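Local coordinates for protein LamCAT (Aquimarina, PDB 6JH5) that probably hydrolyses laminarin, a mainly beta-1,3-linked glucan of brown algae, as a calcium-binding member of glycoside hydrolase family 16, at residues Thr5-Asp10 / Lys76-Gly81; Ala55-Glu58 / Asn64-Ser67; Ile87-Phe92 / His158-Glu163; Gly131-Gln136 / His179-Ala184. All blocks are in the same frame, centred on the assembly; numbering follows the deposited sequence.

Contact 1: residues Thr5-Asp10 / Lys76-Gly81; sequences TLVWQD and KSWKYG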
# COMPACT_ATOMS: atom_id res chain seq x y z
N THR A 5 10.76 3.77 -18.92
CA THR A 5 11.08 2.40 -19.37
C THR A 5 10.56 1.43 -18.30
O THR A 5 10.87 1.63 -17.18
CB THR A 5 12.58 2.20 -19.52
OG1 THR A 5 13.11 3.09 -20.48
CG2 THR A 5 12.95 0.79 -19.92
N LEU A 6 9.80 0.42 -18.71
CA LEU A 6 9.29 -0.58 -17.75
C LEU A 6 10.46 -1.42 -17.24
O LEU A 6 11.17 -1.99 -18.02
CB LEU A 6 8.25 -1.45 -18.46
CG LEU A 6 7.57 -2.50 -17.58
CD1 LEU A 6 6.68 -1.82 -16.57
CD2 LEU A 6 6.78 -3.47 -18.43
N VAL A 7 10.63 -1.46 -15.92
CA VAL A 7 11.75 -2.27 -15.35
C VAL A 7 11.24 -3.47 -14.57
O VAL A 7 11.98 -4.38 -14.42
CB VAL A 7 12.72 -1.42 -14.52
CG1 VAL A 7 13.40 -0.37 -15.39
CG2 VAL A 7 12.05 -0.76 -13.35
N TRP A 8 9.99 -3.43 -14.11
CA TRP A 8 9.45 -4.59 -13.37
C TRP A 8 7.92 -4.60 -13.46
O TRP A 8 7.37 -3.56 -13.57
CB TRP A 8 9.95 -4.60 -11.91
CG TRP A 8 9.43 -5.74 -11.08
CD1 TRP A 8 9.93 -7.00 -10.99
CD2 TRP A 8 8.23 -5.74 -10.29
NE1 TRP A 8 9.15 -7.78 -10.20
CE2 TRP A 8 8.10 -7.03 -9.74
CE3 TRP A 8 7.27 -4.78 -9.97
CZ2 TRP A 8 7.06 -7.38 -8.89
CZ3 TRP A 8 6.24 -5.13 -9.13
CH2 TRP A 8 6.14 -6.41 -8.61
N GLN A 9 7.35 -5.79 -13.40
CA GLN A 9 5.88 -5.87 -13.33
C GLN A 9 5.45 -7.21 -12.75
O GLN A 9 6.21 -8.13 -12.75
CB GLN A 9 5.28 -5.78 -14.73
CG GLN A 9 5.65 -6.99 -15.57
CD GLN A 9 5.58 -6.78 -17.06
OE1 GLN A 9 6.50 -7.11 -17.78
NE2 GLN A 9 4.46 -6.30 -17.53
N ASP A 10 4.25 -7.21 -12.20
CA ASP A 10 3.52 -8.47 -11.96
C ASP A 10 2.14 -8.27 -12.58
O ASP A 10 1.43 -7.45 -12.12
CB ASP A 10 3.43 -8.93 -10.51
CG ASP A 10 3.11 -10.41 -10.41
OD1 ASP A 10 2.61 -10.95 -11.38
OD2 ASP A 10 3.36 -10.97 -9.38
N LYS A 76 12.64 -7.37 -4.71
CA LYS A 76 12.72 -6.23 -5.66
C LYS A 76 12.54 -4.89 -4.95
O LYS A 76 11.67 -4.78 -4.13
CB LYS A 76 11.63 -6.36 -6.72
CG LYS A 76 11.68 -7.62 -7.56
CD LYS A 76 12.84 -7.67 -8.54
CE LYS A 76 12.91 -9.01 -9.25
NZ LYS A 76 14.13 -9.17 -10.05
N SER A 77 13.42 -3.95 -5.25
CA SER A 77 13.32 -2.59 -4.69
C SER A 77 13.92 -1.59 -5.67
O SER A 77 14.62 -1.98 -6.57
CB SER A 77 13.90 -2.45 -3.34
OG SER A 77 15.28 -2.60 -3.42
N TRP A 78 13.46 -0.35 -5.55
CA TRP A 78 13.82 0.71 -6.51
C TRP A 78 14.09 2.04 -5.83
O TRP A 78 13.46 2.35 -4.87
CB TRP A 78 12.65 0.89 -7.49
CG TRP A 78 12.22 -0.37 -8.16
CD1 TRP A 78 12.65 -0.85 -9.37
CD2 TRP A 78 11.26 -1.31 -7.68
NE1 TRP A 78 12.04 -2.03 -9.65
CE2 TRP A 78 11.19 -2.34 -8.63
CE3 TRP A 78 10.47 -1.39 -6.54
CZ2 TRP A 78 10.34 -3.43 -8.48
CZ3 TRP A 78 9.64 -2.47 -6.38
CH2 TRP A 78 9.58 -3.47 -7.34
N LYS A 79 15.00 2.80 -6.41
CA LYS A 79 15.26 4.19 -5.99
C LYS A 79 14.86 5.06 -7.17
O LYS A 79 15.51 4.98 -8.17
CB LYS A 79 16.74 4.42 -5.71
CG LYS A 79 17.05 5.84 -5.28
CD LYS A 79 18.50 5.95 -4.98
CE LYS A 79 19.06 7.34 -5.01
NZ LYS A 79 20.45 7.35 -4.51
N TYR A 80 13.70 5.71 -7.03
CA TYR A 80 13.03 6.62 -7.98
C TYR A 80 12.26 5.79 -9.01
O TYR A 80 12.60 4.66 -9.25
CB TYR A 80 14.02 7.56 -8.66
CG TYR A 80 14.88 8.35 -7.71
CD1 TYR A 80 14.37 8.85 -6.54
CD2 TYR A 80 16.21 8.57 -7.98
CE1 TYR A 80 15.17 9.55 -5.65
CE2 TYR A 80 17.02 9.28 -7.12
CZ TYR A 80 16.49 9.77 -5.94
OH TYR A 80 17.29 10.45 -5.09
N GLY A 81 11.27 6.42 -9.64
CA GLY A 81 10.53 5.74 -10.71
C GLY A 81 9.06 6.09 -10.71
O GLY A 81 8.69 6.92 -9.95
O HOH W 1 13.63 -3.85 -11.49
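Lys-76 lays its aliphatic chain over one face of the Trp-8 indole, at the pyrrole end, where its CG comes 3.7 Å from Trp-8 NE1. The chain bends at chi2 (-71°), which keeps CG, CD and CE alongside CD1 and NE1 of the ring instead of letting them run straight past it. A long methylene chain suits this place, covering the indole while its charged end goes further on. The N-H of Trp-8 is used elsewhere, in a hydrogen bond to Asp-19, which Lys-76 also touches.

Trp-78, two residues on, brings the rim of its six-membered ring to the Trp-8 face. Its CZ2 stands 3.2 Å above the plane of the Trp-8 ring, displaced toward the rim, and lies 3.6 Å from Trp-8 CG. The planes meet at 51°, with six-membered ring centroids 5.3 Å apart, so the pair is oblique. Beside the pyrrole side of Trp-78 lies the Val-7 methyl CG2, 3.9 Å from Trp-78 NE1, the two side chains pointing opposite ways. That N-H donates to water 1, NE1 to water oxygen 3.0 Å, and the water makes a weak bond back to the carbonyl oxygen of Val-7.

Val-7 and Trp-8 can both reach this loop because together they oppose Val-230 in a classic beta bulge, which brings two consecutive side chains to the same side of strand 5-10. With no direct hydrogen bond between the segments, the strand and the loop leading into strand 81-88 are joined mainly by apolar contact, supplemented by one water bridge that serves the Trp-78 N-H, while that of Trp-8 turns outward to Asp-19.

Contact 2: residues Ala55-Glu58 / Asn64-Ser67; sequences AKRE and NYTS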
# COMPACT_ATOMS: atom_id res chain seq x y z
N ALA A 55 -10.56 -10.73 2.14
CA ALA A 55 -10.64 -10.64 3.61
C ALA A 55 -11.82 -11.50 4.03
O ALA A 55 -12.83 -11.46 3.38
CB ALA A 55 -10.80 -9.21 4.06
N LYS A 56 -11.64 -12.27 5.09
CA LYS A 56 -12.71 -13.20 5.52
C LYS A 56 -12.99 -13.11 7.02
O LYS A 56 -12.14 -12.72 7.74
CB LYS A 56 -12.25 -14.64 5.26
CG LYS A 56 -11.99 -14.97 3.80
CD LYS A 56 -11.54 -16.39 3.58
CE LYS A 56 -11.32 -16.69 2.11
NZ LYS A 56 -10.39 -17.82 1.92
N ARG A 57 -14.18 -13.53 7.40
CA ARG A 57 -14.52 -13.66 8.83
C ARG A 57 -14.16 -15.10 9.16
O ARG A 57 -14.85 -15.98 8.74
CB ARG A 57 -16.01 -13.51 9.05
CG ARG A 57 -16.40 -12.07 9.28
CD ARG A 57 -17.87 -11.92 9.41
NE ARG A 57 -18.26 -12.33 10.74
CZ ARG A 57 -19.45 -12.81 11.05
NH1 ARG A 57 -20.37 -12.94 10.11
NH2 ARG A 57 -19.71 -13.15 12.29
N GLU A 58 -13.05 -15.26 9.83
CA GLU A 58 -12.54 -16.61 10.10
C GLU A 58 -11.74 -16.51 11.40
O GLU A 58 -11.06 -15.52 11.57
CB GLU A 58 -11.75 -16.95 8.83
CG GLU A 58 -10.51 -17.77 8.99
CD GLU A 58 -9.97 -18.23 7.65
OE1 GLU A 58 -9.63 -19.40 7.56
OE2 GLU A 58 -9.88 -17.45 6.74
N ASN A 64 -10.34 -12.66 14.51
CA ASN A 64 -11.65 -12.99 13.87
C ASN A 64 -11.72 -12.67 12.38
O ASN A 64 -12.76 -12.87 11.81
CB ASN A 64 -12.76 -12.31 14.65
CG ASN A 64 -12.71 -12.75 16.09
OD1 ASN A 64 -12.59 -13.92 16.36
ND2 ASN A 64 -12.76 -11.80 17.00
N TYR A 65 -10.65 -12.14 11.82
CA TYR A 65 -10.62 -11.82 10.38
C TYR A 65 -9.27 -12.27 9.82
O TYR A 65 -8.29 -12.27 10.52
CB TYR A 65 -10.79 -10.32 10.12
CG TYR A 65 -12.00 -9.71 10.77
CD1 TYR A 65 -13.22 -9.74 10.15
CD2 TYR A 65 -11.91 -9.12 12.01
CE1 TYR A 65 -14.34 -9.19 10.75
CE2 TYR A 65 -13.02 -8.57 12.62
CZ TYR A 65 -14.24 -8.61 11.99
OH TYR A 65 -15.33 -8.08 12.60
N THR A 66 -9.29 -12.65 8.56
CA THR A 66 -8.05 -13.01 7.84
C THR A 66 -7.98 -12.18 6.57
O THR A 66 -8.99 -11.79 6.06
CB THR A 66 -7.96 -14.50 7.51
OG1 THR A 66 -9.09 -14.85 6.72
CG2 THR A 66 -7.87 -15.34 8.77
N SER A 67 -6.77 -11.93 6.13
CA SER A 67 -6.53 -11.16 4.90
C SER A 67 -5.10 -11.42 4.43
O SER A 67 -4.51 -12.37 4.87
CB SER A 67 -6.80 -9.69 5.09
OG SER A 67 -6.80 -9.02 3.87
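Lys-56 and Thr-66 form an antiparallel hydrogen-bonded pair, each backbone N-H meeting the other's carbonyl: Lys-56 N to Thr-66 O is 2.9 Å and Thr-66 N to Lys-56 O 3.0 Å, both nearly straight. Nearer the turn the ladder is poorer, for Glu-58 N reaches Asn-64 O at 3.1 Å from above the carbonyl plane, with a bent N-H...O angle of 138°.

Among side chains the polar bond is Thr-66 OG1 to Glu-58 OE2, 2.7 Å, in which the hydroxyl donates to the anti side of the carboxylate, 30° out of its plane. Thr-66 OG1 also accepts from Asn-43 ND2. Glu-58 gets there with chi1 at 145°, away from a staggered value, and its CG rests 3.6 Å from Thr-66 CG2. These segments belong to the beta hairpin of strands 50-60 and 63-71, part of the beta-sandwich of this glycoside hydrolase family. Were Glu-58 an alanine, the Thr-66 hydroxyl would probably lose its acceptor and the methyl beside it some of its cover.

On the face of Arg-57 and Tyr-65 the contact is mostly apolar. The two run side by side in the same direction, Arg-57 CG 3.8 Å from Tyr-65 CE1, a place suited to the arginine's methylenes. The Tyr-65 hydroxyl bonds Asn-216, and Phe-219 meets its ring. Farther along, small residues fit close together, with Ala-55 CB 4.0 Å from Ser-67 OG, which is hydrogen-bonded to the carbonyl oxygen of Met-203.

Contact 3: residues Ile87-Phe92 / His158-Glu163; sequences IAMPSF and HIYTIE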
# COMPACT_ATOMS: atom_id res chain seq x y z
N ILE A 87 -6.28 -1.13 -9.50
CA ILE A 87 -6.93 -1.79 -8.35
C ILE A 87 -8.42 -1.45 -8.27
O ILE A 87 -8.74 -0.34 -8.51
CB ILE A 87 -6.26 -1.25 -7.07
CG1 ILE A 87 -4.75 -1.45 -7.13
CG2 ILE A 87 -6.84 -1.88 -5.82
CD1 ILE A 87 -4.04 -0.90 -5.90
N ALA A 88 -9.19 -2.46 -7.92
CA ALA A 88 -10.62 -2.36 -7.59
C ALA A 88 -10.71 -2.84 -6.15
O ALA A 88 -10.20 -3.86 -5.86
CB ALA A 88 -11.47 -3.18 -8.53
N MET A 89 -11.31 -2.06 -5.27
CA MET A 89 -11.29 -2.47 -3.86
C MET A 89 -12.69 -2.41 -3.26
O MET A 89 -13.49 -1.68 -3.74
CB MET A 89 -10.35 -1.56 -3.06
CG MET A 89 -10.87 -0.16 -2.88
SD MET A 89 -9.50 0.97 -2.46
CE MET A 89 -8.84 1.37 -4.08
N PRO A 90 -12.95 -3.14 -2.17
CA PRO A 90 -14.25 -3.09 -1.54
C PRO A 90 -14.41 -1.76 -0.77
O PRO A 90 -13.49 -1.11 -0.50
CB PRO A 90 -14.26 -4.23 -0.52
CG PRO A 90 -12.92 -4.86 -0.59
CD PRO A 90 -12.03 -4.02 -1.49
N SER A 91 -15.65 -1.46 -0.46
CA SER A 91 -15.98 -0.23 0.30
C SER A 91 -16.97 -0.65 1.39
O SER A 91 -18.09 -0.95 1.09
CB SER A 91 -16.56 0.77 -0.66
OG SER A 91 -16.99 1.94 0.02
N PHE A 92 -16.48 -0.74 2.61
CA PHE A 92 -17.35 -1.14 3.74
C PHE A 92 -16.73 -0.64 5.05
O PHE A 92 -15.56 -0.44 5.11
CB PHE A 92 -17.58 -2.65 3.78
CG PHE A 92 -16.37 -3.50 4.01
CD1 PHE A 92 -15.63 -3.98 2.95
CD2 PHE A 92 -15.99 -3.84 5.29
CE1 PHE A 92 -14.53 -4.78 3.17
CE2 PHE A 92 -14.89 -4.64 5.51
CZ PHE A 92 -14.17 -5.11 4.45
N HIS A 158 -9.33 1.54 -10.86
CA HIS A 158 -8.69 2.86 -11.00
C HIS A 158 -7.18 2.66 -11.01
O HIS A 158 -6.72 1.67 -10.53
CB HIS A 158 -9.11 3.82 -9.89
CG HIS A 158 -10.54 4.22 -9.95
ND1 HIS A 158 -10.97 5.29 -10.68
CD2 HIS A 158 -11.64 3.71 -9.36
CE1 HIS A 158 -12.27 5.40 -10.54
NE2 HIS A 158 -12.70 4.47 -9.73
N ILE A 159 -6.47 3.59 -11.60
CA ILE A 159 -4.99 3.47 -11.65
C ILE A 159 -4.37 4.40 -10.60
O ILE A 159 -4.61 5.56 -10.67
CB ILE A 159 -4.50 3.81 -13.05
CG1 ILE A 159 -5.27 2.98 -14.08
CG2 ILE A 159 -2.99 3.66 -13.17
CD1 ILE A 159 -4.87 1.59 -14.10
N TYR A 160 -3.64 3.83 -9.67
CA TYR A 160 -3.01 4.58 -8.56
C TYR A 160 -1.52 4.65 -8.85
O TYR A 160 -0.94 3.65 -9.01
CB TYR A 160 -3.34 3.88 -7.25
CG TYR A 160 -4.81 3.85 -6.98
CD1 TYR A 160 -5.46 4.95 -6.47
CD2 TYR A 160 -5.57 2.75 -7.31
CE1 TYR A 160 -6.82 4.95 -6.23
CE2 TYR A 160 -6.93 2.72 -7.06
CZ TYR A 160 -7.56 3.83 -6.54
OH TYR A 160 -8.89 3.83 -6.33
N THR A 161 -1.00 5.87 -8.93
CA THR A 161 0.40 6.05 -9.36
C THR A 161 1.15 7.08 -8.52
O THR A 161 0.55 8.00 -8.05
CB THR A 161 0.34 6.63 -10.79
OG1 THR A 161 -0.50 5.85 -11.63
CG2 THR A 161 1.67 6.83 -11.48
N ILE A 162 2.44 6.86 -8.42
CA ILE A 162 3.38 7.91 -7.96
C ILE A 162 4.45 8.08 -9.03
O ILE A 162 4.74 7.15 -9.69
CB ILE A 162 4.05 7.66 -6.60
CG1 ILE A 162 4.77 6.31 -6.54
CG2 ILE A 162 3.06 7.87 -5.48
CD1 ILE A 162 5.82 6.22 -5.47
N GLU A 163 4.92 9.30 -9.16
CA GLU A 163 6.13 9.61 -9.95
C GLU A 163 7.11 10.13 -8.90
O GLU A 163 6.76 11.00 -8.20
CB GLU A 163 5.86 10.57 -11.10
CG GLU A 163 5.04 9.94 -12.20
CD GLU A 163 4.79 10.91 -13.33
OE1 GLU A 163 5.35 11.97 -13.29
OE2 GLU A 163 4.02 10.60 -14.17
O HOH W 2 -10.22 1.62 -7.11
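Ile-87 and His-158 are an antiparallel hydrogen-bonded pair joining the end of strand 81-88 to the start of strand 158-164, neighbours in the beta-sandwich. Ile-87 N donates to His-158 O over 3.0 Å, nearly head-on to the carbonyl. The return bond, from His-158 N to Ile-87 O at 3.1 Å, comes from above the carbonyl plane.

Tyr-160 reaches back to the same carbonyl. Ile-87 O lies in the plane of its ring, at the edge, 3.8 Å from Tyr-160 CE2, and water 2 links the two groups, 2.8 Å from Ile-87 O and 2.7 Å from Tyr-160 OH. Ile-87 CB packs 4.0 Å from Tyr-160 CE2. Met-89, already beyond the strand, turns at chi3 (84°) to bring its methyl CE obliquely to the phenol end, 3.3 Å from Tyr-160 OH and 3.7 Å from Tyr-160 CZ; a flexible thioether suits this approach. A phenylalanine in place of Tyr-160 would probably keep the apolar packing but leave water 2 without its phenolic partner.

His-158 is fixed by Asp-174 and Ser-153, while Val-173 touches Tyr-160. Tyrosine therefore does two jobs here: its ring packs beside Ile-87 and Met-89, and its hydroxyl is linked to the Ile-87 carbonyl through water 2.

Contact 4: residues Gly131-Gln136 / His179-Ala184; sequences GTIHWQ and HEASIA
The carbonyl oxygen of Gly-131 receives a weak hydrogen bond from Ser-146 OG and is approached by the imidazole of His-179, whose CD2 lies 3.2 Å from Gly-131 O. The ring comes at it obliquely, and its own polar bond goes elsewhere, from NE2 to the carbonyl of Tyr-145. With CG anti to the backbone N (chi1 -172°), the imidazole of His-179 reaches across to strand 128-136, and the rings of Trp-171 and Tyr-145 meet it there. A beta carbon on Gly-131 would sit about 4.2 Å from His-179 CD2, a tolerable contact, so the imidazole alone does not demand glycine.

Two residues along each strand, Ile-133 CD1 meets Ala-181 CB at 3.6 Å. The branched chain spans the interval and the small methyl receives it, while Ile-169, Trp-171 and Tyr-145 also touch the isoleucine.

The two strands run in nearly the same direction, 23° apart, yet their axes approach no closer than 7.8 Å and no hydrogen bond joins them; each pairs with other strands, as expected of two layers of a beta-sandwich. Beyond Ala-181, Ser-182 OG accepts from Ala-184 N in an ST turn as the strand ends. The layers are thus held by buried apolar side chains, and the one imidazole among them has its N-H satisfied by a backbone carbonyl.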
# COMPACT_ATOMS: atom_id res chain seq x y z
N GLY A 131 -3.05 9.74 -0.44
CA GLY A 131 -1.63 9.55 -0.79
C GLY A 131 -0.81 10.24 0.26
O GLY A 131 -1.12 11.33 0.59
N THR A 132 0.13 9.52 0.87
CA THR A 132 0.85 10.09 2.03
C THR A 132 2.32 9.66 2.09
O THR A 132 2.64 8.62 1.59
CB THR A 132 0.19 9.52 3.30
OG1 THR A 132 -1.21 9.69 3.20
CG2 THR A 132 0.65 10.13 4.61
N ILE A 133 3.15 10.50 2.69
CA ILE A 133 4.52 10.08 3.07
C ILE A 133 4.64 10.17 4.59
O ILE A 133 4.08 11.07 5.18
CB ILE A 133 5.67 10.85 2.39
CG1 ILE A 133 5.43 12.36 2.32
CG2 ILE A 133 6.04 10.23 1.05
CD1 ILE A 133 6.63 13.14 1.89
N HIS A 134 5.33 9.20 5.17
CA HIS A 134 5.67 9.17 6.60
C HIS A 134 7.19 9.03 6.71
O HIS A 134 7.74 8.29 5.96
CB HIS A 134 5.04 8.01 7.36
CG HIS A 134 3.58 7.84 7.17
ND1 HIS A 134 2.68 8.19 8.13
CD2 HIS A 134 2.87 7.30 6.15
CE1 HIS A 134 1.47 7.91 7.69
NE2 HIS A 134 1.57 7.36 6.49
N TRP A 135 7.77 9.73 7.67
CA TRP A 135 9.23 9.67 7.86
C TRP A 135 9.60 10.22 9.24
O TRP A 135 8.72 10.57 9.99
CB TRP A 135 9.97 10.39 6.72
CG TRP A 135 9.92 11.89 6.72
CD1 TRP A 135 10.93 12.74 7.05
CD2 TRP A 135 8.83 12.72 6.30
NE1 TRP A 135 10.53 14.04 6.88
CE2 TRP A 135 9.25 14.06 6.43
CE3 TRP A 135 7.53 12.47 5.84
CZ2 TRP A 135 8.43 15.13 6.11
CZ3 TRP A 135 6.71 13.53 5.56
CH2 TRP A 135 7.16 14.84 5.69
N GLN A 136 10.88 10.20 9.54
CA GLN A 136 11.37 10.81 10.79
C GLN A 136 12.22 11.98 10.33
O GLN A 136 13.15 11.76 9.62
CB GLN A 136 12.19 9.81 11.58
CG GLN A 136 12.48 10.26 13.00
CD GLN A 136 13.27 9.17 13.67
OE1 GLN A 136 14.49 9.14 13.60
NE2 GLN A 136 12.56 8.21 14.24
N HIS A 179 -1.59 15.17 -5.15
CA HIS A 179 -0.68 15.38 -3.99
C HIS A 179 0.75 15.45 -4.50
O HIS A 179 1.03 14.87 -5.50
CB HIS A 179 -0.89 14.29 -2.93
CG HIS A 179 -0.16 14.48 -1.64
ND1 HIS A 179 -0.14 15.67 -0.98
CD2 HIS A 179 0.54 13.63 -0.88
CE1 HIS A 179 0.54 15.54 0.13
NE2 HIS A 179 0.97 14.31 0.21
N GLU A 180 1.57 16.22 -3.83
CA GLU A 180 2.98 16.39 -4.24
C GLU A 180 3.79 16.72 -3.00
O GLU A 180 3.30 17.43 -2.18
CB GLU A 180 3.09 17.49 -5.30
CG GLU A 180 4.49 17.75 -5.78
CD GLU A 180 4.57 18.71 -6.95
OE1 GLU A 180 3.64 18.73 -7.72
OE2 GLU A 180 5.56 19.40 -7.07
N ALA A 181 4.98 16.17 -2.92
CA ALA A 181 5.85 16.48 -1.77
C ALA A 181 7.27 16.70 -2.28
O ALA A 181 7.77 15.86 -2.96
CB ALA A 181 5.81 15.35 -0.77
N SER A 182 7.86 17.82 -1.91
CA SER A 182 9.27 18.03 -2.28
C SER A 182 10.18 17.21 -1.36
O SER A 182 9.96 17.18 -0.16
CB SER A 182 9.66 19.48 -2.23
OG SER A 182 11.02 19.61 -2.57
N ILE A 183 11.14 16.53 -1.98
CA ILE A 183 12.22 15.84 -1.24
C ILE A 183 13.56 16.43 -1.71
O ILE A 183 14.57 15.87 -1.40
CB ILE A 183 12.15 14.32 -1.40
CG1 ILE A 183 12.28 13.85 -2.84
CG2 ILE A 183 10.87 13.77 -0.77
CD1 ILE A 183 12.43 12.36 -2.94
N ALA A 184 13.50 17.56 -2.38
CA ALA A 184 14.70 18.19 -2.97
C ALA A 184 15.69 18.55 -1.87
O ALA A 184 15.31 19.20 -0.96
CB ALA A 184 14.30 19.42 -3.72

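In the fold
Strand 221-232 ties the first three contacts together, pairing with strand 5-10 of contact 1, strand 50-60 of contact 2 and strand 81-88 of contact 3. It also carries Asp-226, which binds calcium with Glu-11 and Gly-49; the side chains of Trp-8 and Ile-87 lie about 12 and 11 Å from the ion. Contact 2 is nested in the chain loop closed by contact 1, yet their centres are 31 Å apart, on opposite sides of the molecule. Contacts 3 and 4 alternate along the chain, centres 19 Å apart. Contact 4 adjoins the probable active site: its strand 128-136 pairs with strand 116-118, whose Glu-116 and Asp-118 belong to the family's signature acidic motif.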